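Local coordinates for poly-beta-hydroxybuterate polymerase (PDB 5T6O), which is the catalytic domain of a class I polyhydroxybutyrate synthase, which polymerises hydroxybutyryl units without a template, probably by acyl transfer, at residues Val43-Asn48 with Gly117-Gly122; Ala140-Leu145 with Thr352-Gly357; Val312-Ala317 with His344-Pro349. The protein carries 1 engineered substitution. All coordinates share one frame; numbering follows the deposited sequence.

Contact 1 (Val43-Asn48 with Gly117-Gly122). Engineered in segment 117-122: Ala119 (natural residue Cys).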
loop_
_atom_site.group_PDB
_atom_site.type_symbol
_atom_site.label_atom_id
_atom_site.label_comp_id
_atom_site.label_asym_id
_atom_site.label_seq_id
_atom_site.Cartn_x
_atom_site.Cartn_y
_atom_site.Cartn_z
ATOM N N VAL A 43 2.062 -2.657 -33.352
ATOM C CA VAL A 43 0.708 -3.117 -33.039
ATOM C C VAL A 43 0.193 -2.302 -31.859
ATOM O O VAL A 43 0.532 -2.584 -30.700
ATOM C CB VAL A 43 0.668 -4.624 -32.738
ATOM C CG1 VAL A 43 -0.787 -5.075 -32.428
ATOM C CG2 VAL A 43 1.242 -5.416 -33.924
ATOM N N PRO A 44 -0.603 -1.274 -32.117
ATOM C CA PRO A 44 -1.123 -0.432 -31.050
ATOM C C PRO A 44 -2.311 -1.090 -30.372
ATOM O O PRO A 44 -2.834 -2.101 -30.859
ATOM C CB PRO A 44 -1.548 0.850 -31.787
ATOM C CG PRO A 44 -1.101 0.651 -33.243
ATOM C CD PRO A 44 -1.022 -0.811 -33.445
ATOM N N PRO A 45 -2.774 -0.547 -29.247
ATOM C CA PRO A 45 -4.009 -1.064 -28.638
ATOM C C PRO A 45 -5.206 -0.864 -29.555
ATOM O O PRO A 45 -5.239 0.053 -30.380
ATOM C CB PRO A 45 -4.153 -0.222 -27.362
ATOM C CG PRO A 45 -3.391 1.072 -27.688
ATOM C CD PRO A 45 -2.212 0.587 -28.488
ATOM N N CYS A 46 -6.199 -1.737 -29.400
ATOM C CA CYS A 46 -7.510 -1.514 -30.008
ATOM C C CYS A 46 -8.508 -0.951 -29.005
ATOM O O CYS A 46 -9.686 -0.769 -29.341
ATOM C CB CYS A 46 -8.038 -2.808 -30.627
ATOM S SG CYS A 46 -8.108 -4.216 -29.465
ATOM N N ILE A 47 -8.046 -0.684 -27.787
ATOM C CA ILE A 47 -8.740 0.137 -26.801
ATOM C C ILE A 47 -8.231 1.564 -26.983
ATOM O O ILE A 47 -7.044 1.824 -26.787
ATOM C CB ILE A 47 -8.476 -0.400 -25.385
ATOM C CG1 ILE A 47 -9.091 -1.807 -25.259
ATOM C CG2 ILE A 47 -8.978 0.561 -24.316
ATOM C CD1 ILE A 47 -8.632 -2.593 -24.025
ATOM N N ASN A 48 -9.123 2.486 -27.369
ATOM C CA ASN A 48 -8.766 3.725 -28.067
ATOM C C ASN A 48 -8.000 3.420 -29.358
ATOM O O ASN A 48 -7.865 2.255 -29.750
ATOM C CB ASN A 48 -7.967 4.691 -27.181
ATOM C CG ASN A 48 -8.831 5.347 -26.119
ATOM O OD1 ASN A 48 -9.912 5.883 -26.408
ATOM N ND2 ASN A 48 -8.369 5.303 -24.890
ATOM N N GLY A 117 4.604 -3.811 -29.635
ATOM C CA GLY A 117 3.249 -3.679 -29.138
ATOM C C GLY A 117 3.207 -2.639 -28.039
ATOM O O GLY A 117 4.194 -2.406 -27.345
ATOM N N PHE A 118 2.045 -1.993 -27.904
ATOM C CA PHE A 118 1.802 -1.021 -26.836
ATOM C C PHE A 118 0.511 -1.399 -26.128
ATOM O O PHE A 118 -0.527 -1.547 -26.778
ATOM C CB PHE A 118 1.706 0.408 -27.388
ATOM C CG PHE A 118 1.302 1.434 -26.346
ATOM C CD1 PHE A 118 1.996 1.534 -25.152
ATOM C CD2 PHE A 118 0.247 2.303 -26.569
ATOM C CE1 PHE A 118 1.649 2.472 -24.200
ATOM C CE2 PHE A 118 -0.115 3.242 -25.612
ATOM C CZ PHE A 118 0.589 3.329 -24.427
ATOM N N ALA A 119 0.576 -1.573 -24.807
ATOM C CA ALA A 119 -0.622 -1.847 -23.984
ATOM C C ALA A 119 -1.261 -3.133 -24.503
ATOM O O ALA A 119 -0.544 -4.121 -24.726
ATOM C CB ALA A 119 -1.527 -0.630 -23.986
ATOM N N VAL A 120 -2.577 -3.178 -24.729
ATOM C CA VAL A 120 -3.161 -4.441 -25.172
ATOM C C VAL A 120 -2.610 -4.866 -26.536
ATOM O O VAL A 120 -2.608 -6.060 -26.851
ATOM C CB VAL A 120 -4.707 -4.375 -25.186
ATOM C CG1 VAL A 120 -5.220 -3.487 -26.316
ATOM C CG2 VAL A 120 -5.269 -5.787 -25.302
ATOM N N GLY A 121 -2.104 -3.918 -27.343
ATOM C CA GLY A 121 -1.383 -4.305 -28.550
ATOM C C GLY A 121 -0.210 -5.224 -28.258
ATOM O O GLY A 121 0.094 -6.126 -29.046
ATOM N N GLY A 122 0.447 -5.029 -27.114
ATOM C CA GLY A 122 1.548 -5.901 -26.753
ATOM C C GLY A 122 1.070 -7.278 -26.348
ATOM O O GLY A 122 1.722 -8.287 -26.652
#

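Contact 2 (Ala140-Leu145 with Thr352-Gly357)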
loop_
_atom_site.group_PDB
_atom_site.type_symbol
_atom_site.label_atom_id
_atom_site.label_comp_id
_atom_site.label_asym_id
_atom_site.label_seq_id
_atom_site.Cartn_x
_atom_site.Cartn_y
_atom_site.Cartn_z
ATOM N N ALA A 140 9.658 -12.945 -36.495
ATOM C CA ALA A 140 10.136 -11.764 -35.780
ATOM C C ALA A 140 11.607 -11.911 -35.424
ATOM O O ALA A 140 12.027 -12.955 -34.910
ATOM C CB ALA A 140 9.318 -11.514 -34.509
ATOM N N ALA A 141 12.380 -10.851 -35.694
ATOM C CA ALA A 141 13.764 -10.769 -35.251
ATOM C C ALA A 141 13.855 -10.354 -33.790
ATOM O O ALA A 141 14.748 -10.810 -33.067
ATOM C CB ALA A 141 14.539 -9.775 -36.123
ATOM N N SER A 142 12.931 -9.506 -33.349
ATOM C CA SER A 142 12.922 -8.977 -31.998
ATOM C C SER A 142 11.526 -8.445 -31.723
ATOM O O SER A 142 10.740 -8.228 -32.647
ATOM C CB SER A 142 13.972 -7.877 -31.820
ATOM O OG SER A 142 13.509 -6.648 -32.361
ATOM N N VAL A 143 11.230 -8.242 -30.441
ATOM C CA VAL A 143 9.931 -7.777 -29.972
ATOM C C VAL A 143 10.165 -6.650 -28.981
ATOM O O VAL A 143 11.025 -6.766 -28.102
ATOM C CB VAL A 143 9.128 -8.909 -29.300
ATOM C CG1 VAL A 143 7.828 -8.365 -28.704
ATOM C CG2 VAL A 143 8.837 -10.022 -30.308
ATOM N N THR A 144 9.405 -5.565 -29.121
ATOM C CA THR A 144 9.394 -4.476 -28.153
ATOM C C THR A 144 8.011 -4.432 -27.513
ATOM O O THR A 144 7.007 -4.236 -28.207
ATOM C CB THR A 144 9.732 -3.142 -28.824
ATOM O OG1 THR A 144 11.054 -3.210 -29.381
ATOM C CG2 THR A 144 9.668 -1.989 -27.819
ATOM N N LEU A 145 7.960 -4.595 -26.193
ATOM C CA LEU A 145 6.709 -4.547 -25.437
ATOM C C LEU A 145 6.691 -3.254 -24.632
ATOM O O LEU A 145 7.359 -3.149 -23.603
ATOM C CB LEU A 145 6.594 -5.765 -24.526
ATOM C CG LEU A 145 6.517 -7.120 -25.239
ATOM C CD1 LEU A 145 6.374 -8.249 -24.201
ATOM C CD2 LEU A 145 5.345 -7.145 -26.230
ATOM N N THR A 352 15.987 2.930 -29.225
ATOM C CA THR A 352 16.292 2.936 -30.656
ATOM C C THR A 352 17.683 2.379 -30.925
ATOM O O THR A 352 17.901 1.747 -31.968
ATOM C CB THR A 352 16.166 4.337 -31.269
ATOM O OG1 THR A 352 17.119 5.222 -30.672
ATOM C CG2 THR A 352 14.754 4.900 -31.060
ATOM N N ALA A 353 18.628 2.593 -30.001
ATOM C CA ALA A 353 19.941 1.974 -30.145
ATOM C C ALA A 353 19.835 0.459 -30.050
ATOM O O ALA A 353 20.474 -0.263 -30.821
ATOM C CB ALA A 353 20.911 2.522 -29.093
ATOM N N TRP A 354 19.024 -0.038 -29.114
ATOM C CA TRP A 354 18.756 -1.473 -29.039
ATOM C C TRP A 354 18.103 -1.969 -30.322
ATOM O O TRP A 354 18.508 -2.998 -30.878
ATOM C CB TRP A 354 17.876 -1.771 -27.820
ATOM C CG TRP A 354 17.419 -3.221 -27.666
ATOM C CD1 TRP A 354 18.023 -4.207 -26.928
ATOM C CD2 TRP A 354 16.242 -3.811 -28.236
ATOM N NE1 TRP A 354 17.297 -5.382 -27.025
ATOM C CE2 TRP A 354 16.203 -5.163 -27.819
ATOM C CE3 TRP A 354 15.223 -3.332 -29.062
ATOM C CZ2 TRP A 354 15.186 -6.041 -28.211
ATOM C CZ3 TRP A 354 14.202 -4.207 -29.443
ATOM C CH2 TRP A 354 14.201 -5.549 -29.021
ATOM N N LEU A 355 17.118 -1.221 -30.833
ATOM C CA LEU A 355 16.414 -1.651 -32.039
ATOM C C LEU A 355 17.342 -1.661 -33.250
ATOM O O LEU A 355 17.250 -2.551 -34.103
ATOM C CB LEU A 355 15.213 -0.745 -32.296
ATOM C CG LEU A 355 14.325 -1.127 -33.481
ATOM C CD1 LEU A 355 13.556 -2.401 -33.167
ATOM C CD2 LEU A 355 13.378 0.013 -33.785
ATOM N N ALA A 356 18.238 -0.677 -33.345
ATOM C CA ALA A 356 19.185 -0.677 -34.454
ATOM C C ALA A 356 19.990 -1.974 -34.486
ATOM O O ALA A 356 20.236 -2.534 -35.561
ATOM C CB ALA A 356 20.105 0.540 -34.358
ATOM N N GLY A 357 20.390 -2.479 -33.316
ATOM C CA GLY A 357 21.150 -3.718 -33.258
ATOM C C GLY A 357 20.378 -4.940 -33.716
ATOM O O GLY A 357 20.987 -5.970 -34.026
#

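Contact 3 (Val312-Ala317 with His344-Pro349)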
loop_
_atom_site.group_PDB
_atom_site.type_symbol
_atom_site.label_atom_id
_atom_site.label_comp_id
_atom_site.label_asym_id
_atom_site.label_seq_id
_atom_site.Cartn_x
_atom_site.Cartn_y
_atom_site.Cartn_z
ATOM N N VAL A 312 5.628 6.990 -21.444
ATOM C CA VAL A 312 5.952 6.393 -22.735
ATOM C C VAL A 312 6.205 7.470 -23.776
ATOM O O VAL A 312 7.163 7.390 -24.552
ATOM C CB VAL A 312 4.842 5.420 -23.187
ATOM C CG1 VAL A 312 4.738 4.290 -22.233
ATOM C CG2 VAL A 312 3.492 6.110 -23.303
ATOM N N ILE A 313 5.361 8.495 -23.807
ATOM C CA ILE A 313 5.477 9.547 -24.820
ATOM C C ILE A 313 6.346 10.643 -24.216
ATOM O O ILE A 313 5.852 11.648 -23.689
ATOM C CB ILE A 313 4.098 10.070 -25.264
ATOM C CG1 ILE A 313 3.217 8.917 -25.768
ATOM C CG2 ILE A 313 4.253 11.182 -26.332
ATOM C CD1 ILE A 313 3.878 7.990 -26.798
ATOM N N ASN A 314 7.670 10.443 -24.271
ATOM C CA ASN A 314 8.636 11.399 -23.729
ATOM C C ASN A 314 9.734 11.592 -24.764
ATOM O O ASN A 314 10.794 10.958 -24.682
ATOM C CB ASN A 314 9.211 10.915 -22.391
ATOM C CG ASN A 314 10.147 11.926 -21.771
ATOM O OD1 ASN A 314 10.028 13.131 -22.029
ATOM N ND2 ASN A 314 11.102 11.448 -20.966
ATOM N N PRO A 315 9.510 12.443 -25.764
ATOM C CA PRO A 315 10.485 12.583 -26.859
ATOM C C PRO A 315 11.782 13.182 -26.349
ATOM O O PRO A 315 11.761 14.095 -25.509
ATOM C CB PRO A 315 9.791 13.530 -27.854
ATOM C CG PRO A 315 8.372 13.619 -27.421
ATOM C CD PRO A 315 8.321 13.288 -25.952
ATOM N N PRO A 316 12.930 12.706 -26.846
ATOM C CA PRO A 316 14.212 13.118 -26.252
ATOM C C PRO A 316 14.586 14.564 -26.493
ATOM O O PRO A 316 15.370 15.103 -25.700
ATOM C CB PRO A 316 15.233 12.171 -26.900
ATOM C CG PRO A 316 14.557 11.667 -28.154
ATOM C CD PRO A 316 13.089 11.620 -27.830
ATOM N N ALA A 317 14.064 15.215 -27.538
ATOM C CA ALA A 317 14.517 16.569 -27.858
ATOM C C ALA A 317 14.336 17.509 -26.674
ATOM O O ALA A 317 15.207 18.339 -26.393
ATOM C CB ALA A 317 13.778 17.111 -29.086
ATOM N N HIS A 344 19.419 10.715 -16.971
ATOM C CA HIS A 344 18.622 11.884 -17.302
ATOM C C HIS A 344 17.900 11.688 -18.638
ATOM O O HIS A 344 18.426 11.069 -19.567
ATOM C CB HIS A 344 19.506 13.131 -17.353
ATOM C CG HIS A 344 18.748 14.392 -17.625
ATOM N ND1 HIS A 344 17.853 14.931 -16.726
ATOM C CD2 HIS A 344 18.744 15.216 -18.700
ATOM C CE1 HIS A 344 17.334 16.035 -17.232
ATOM N NE2 HIS A 344 17.857 16.231 -18.429
ATOM N N GLY A 345 16.662 12.178 -18.704
ATOM C CA GLY A 345 15.960 12.326 -19.962
ATOM C C GLY A 345 15.280 11.056 -20.450
ATOM O O GLY A 345 15.042 10.092 -19.717
ATOM N N SER A 346 14.988 11.074 -21.741
ATOM C CA SER A 346 14.132 10.075 -22.362
ATOM C C SER A 346 14.817 8.718 -22.472
ATOM O O SER A 346 16.034 8.623 -22.673
ATOM C CB SER A 346 13.730 10.546 -23.762
ATOM O OG SER A 346 13.069 9.505 -24.469
ATOM N N TRP A 347 14.002 7.659 -22.375
ATOM C CA TRP A 347 14.443 6.303 -22.671
ATOM C C TRP A 347 14.434 5.996 -24.164
ATOM O O TRP A 347 14.939 4.941 -24.557
ATOM C CB TRP A 347 13.558 5.289 -21.932
ATOM C CG TRP A 347 12.100 5.372 -22.336
ATOM C CD1 TRP A 347 11.132 6.174 -21.786
ATOM C CD2 TRP A 347 11.460 4.654 -23.406
ATOM N NE1 TRP A 347 9.934 5.990 -22.443
ATOM C CE2 TRP A 347 10.110 5.065 -23.440
ATOM C CE3 TRP A 347 11.898 3.701 -24.335
ATOM C CZ2 TRP A 347 9.187 4.546 -24.366
ATOM C CZ3 TRP A 347 10.994 3.198 -25.249
ATOM C CH2 TRP A 347 9.649 3.622 -25.260
ATOM N N TRP A 348 13.884 6.879 -25.008
ATOM C CA TRP A 348 13.792 6.547 -26.430
ATOM C C TRP A 348 15.156 6.266 -27.048
ATOM O O TRP A 348 15.257 5.285 -27.806
ATOM C CB TRP A 348 13.072 7.653 -27.224
ATOM C CG TRP A 348 11.596 7.771 -26.955
ATOM C CD1 TRP A 348 10.878 7.151 -25.970
ATOM C CD2 TRP A 348 10.662 8.538 -27.714
ATOM N NE1 TRP A 348 9.547 7.518 -26.052
ATOM C CE2 TRP A 348 9.394 8.372 -27.116
ATOM C CE3 TRP A 348 10.781 9.369 -28.832
ATOM C CZ2 TRP A 348 8.252 8.991 -27.608
ATOM C CZ3 TRP A 348 9.639 9.991 -29.324
ATOM C CH2 TRP A 348 8.388 9.791 -28.712
ATOM N N PRO A 349 16.220 7.046 -26.789
ATOM C CA PRO A 349 17.527 6.692 -27.370
ATOM C C PRO A 349 18.038 5.331 -26.936
ATOM O O PRO A 349 18.711 4.656 -27.727
ATOM C CB PRO A 349 18.446 7.822 -26.879
ATOM C CG PRO A 349 17.529 8.986 -26.703
ATOM C CD PRO A 349 16.266 8.376 -26.149
HETATM O O HOH W 1 12.078 8.955 -19.968
HETATM O O HOH W 2 15.821 13.378 -23.141
#

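Contact 1 (Val43-Asn48 with Gly117-Gly122)
Pro45 is the knob here, set into the notch between Phe118 and Val120. Its CD comes up obliquely to the ring, 3.6 Å from Phe118 CD2, and presses on the backbone at 3.2 Å from Phe118 O, while its CB lies 3.6 Å from Val120 CG1. That methyl reaches Pro45 because Val120 holds CG1 between its own backbone N and carbonyl carbon (chi1 71°); Ile47 CD1 comes in beside it at 4.2 Å. The hollow next door belongs to Gly121. With no side chain there, the chain from Val43 to Pro45 can lie directly on the first turn of helix 120-134, and Val43 O comes within 3.4 Å of Gly121 CA. The turn from strand 113-118 into this helix is the nucleophile elbow of the alpha/beta hydrolase fold. At its apex Ala119, an engineered replacement of the natural cysteine, has a positive phi (59°). On the strand side, Val43 and Gly117 pair in parallel, and Phe118 N donates to Val43 O at 3.2 Å. Beyond Pro45, the Cys46 N is buried without a partner in the model; in relatives the loop at this place helps to form the oxyanion hole. Pro44 O is taken by Trp77 NE1, and Trp236 of helix 234-246 closes over Cys46 and Val120.

Contact 2 (Ala140-Leu145 with Thr352-Gly357)
Trp354 makes most of the helix's side of this contact, driving its indole from helix 348-358 against strand 140-146. It is helix-on-sheet packing of the alpha/beta hydrolase fold: the helix that follows edge strand 341-344 lies over one face of the central sheet, running nearly antiparallel to residues 142-145 (161°) with the two short axes 9.9 Å apart. Val143 points away from it, to Leu129 of helix 120-134 behind the sheet, so the strand is sandwiched between two helices.

From CB the tryptophan leaves its helix toward the strand, with CG anti to the backbone N (chi1 175°), which sends the ring outward from the helix. The second torsion, 94°, turns the ring plane across the CA-CB-CG plane. The benzene half then leads. Its CE3 is the first atom to sense the strand, at 4.2 Å from Thr144 OG1. One atom further out, CZ3 comes to 3.3 Å from the same Thr144 OG1, while CH2, the foremost carbon, settles at 3.6 Å from both Ser142 CB and Ser142 OG. All of these oxygens approach the ring obliquely, as van der Waals neighbours; the polar needs of the two hydroxyls are met elsewhere, Ser142 OG by Asn114 OD1 and Thr144 OG1 by Trp351 NE1, which donates from the preceding turn of the same helix. Those bonds help to fix the hydroxyls beside the indole. Tyr273, on the neighbouring strand 272-277, also meets the Trp354 ring. Next to Trp354 along the helix, Leu355 adds a looser touch, bringing CD1 to 4.3 Å from Ser142 OG. At the very tip, Trp354 CH2 also lies 3.5 Å from the backbone oxygen Val143 O.

Contact 3 (Val312-Ala317 with His344-Pro349)
Pro316 and Ser346 bring their CA atoms to 4.9 Å where the loop after helix 308-312 meets the chain leading into helix 348-358, and an inverse gamma turn centred on Ile313 bends the first of them. Val312 O, at the start of that turn, receives Trp348 NE1 at 2.8 Å, nearly along the C=O axis and in the plane of the indole, which fixes the rotation of the ring. Three consecutive residues then cover it: Asn314 O and Pro315 CA lie over one face, the latter a CH-pi contact 3.8 Å from the centroid of the six-membered ring and 16° off its normal, while Pro316 CD packs obliquely at 3.4 Å from Trp348 CE3. Trp347 offers a face to Trp348 CD1, so Trp348 is wedged between its neighbour and the loop; Tyr275 stacks on Trp347. Ser346 joins the two backbones. Its OG, swung anti to the backbone N (chi1 171°), donates to Asn314 O at 2.7 Å and accepts from Trp348 N at 2.8 Å, so a single hydroxyl serves both. One water accepts from Asn314 ND2, and another links Pro316 O to Ser346 N; Asn314 ND2 also reaches Lys320 O. The serine oxygen taking the amide two residues on is an ST turn, a capping bond at the entry to helix 348-358, the last helix of this alpha/beta hydrolase fold.

Contacts 1 and 2 share the central sheet, in which strands 113-118 and 140-146 are neighbours; their centres lie about 17 Å apart, and Gly117 N is 2.8 Å from Thr144 O, a probable hydrogen bond. Contact 3 lies about 16 Å from contact 2 and 20 Å from contact 1, measured between centres. Helix 348-358 belongs to both later contacts: its first turn meets the loop 312-317, while its later turns lie along strand 140-146, nearly antiparallel to it. Along the chain contact 1 closes first, and contact 3 is nested inside the long loop that contact 2 closes. The elbow, near the centre of the chain, is thus tied through the sheet to the C-terminal helix.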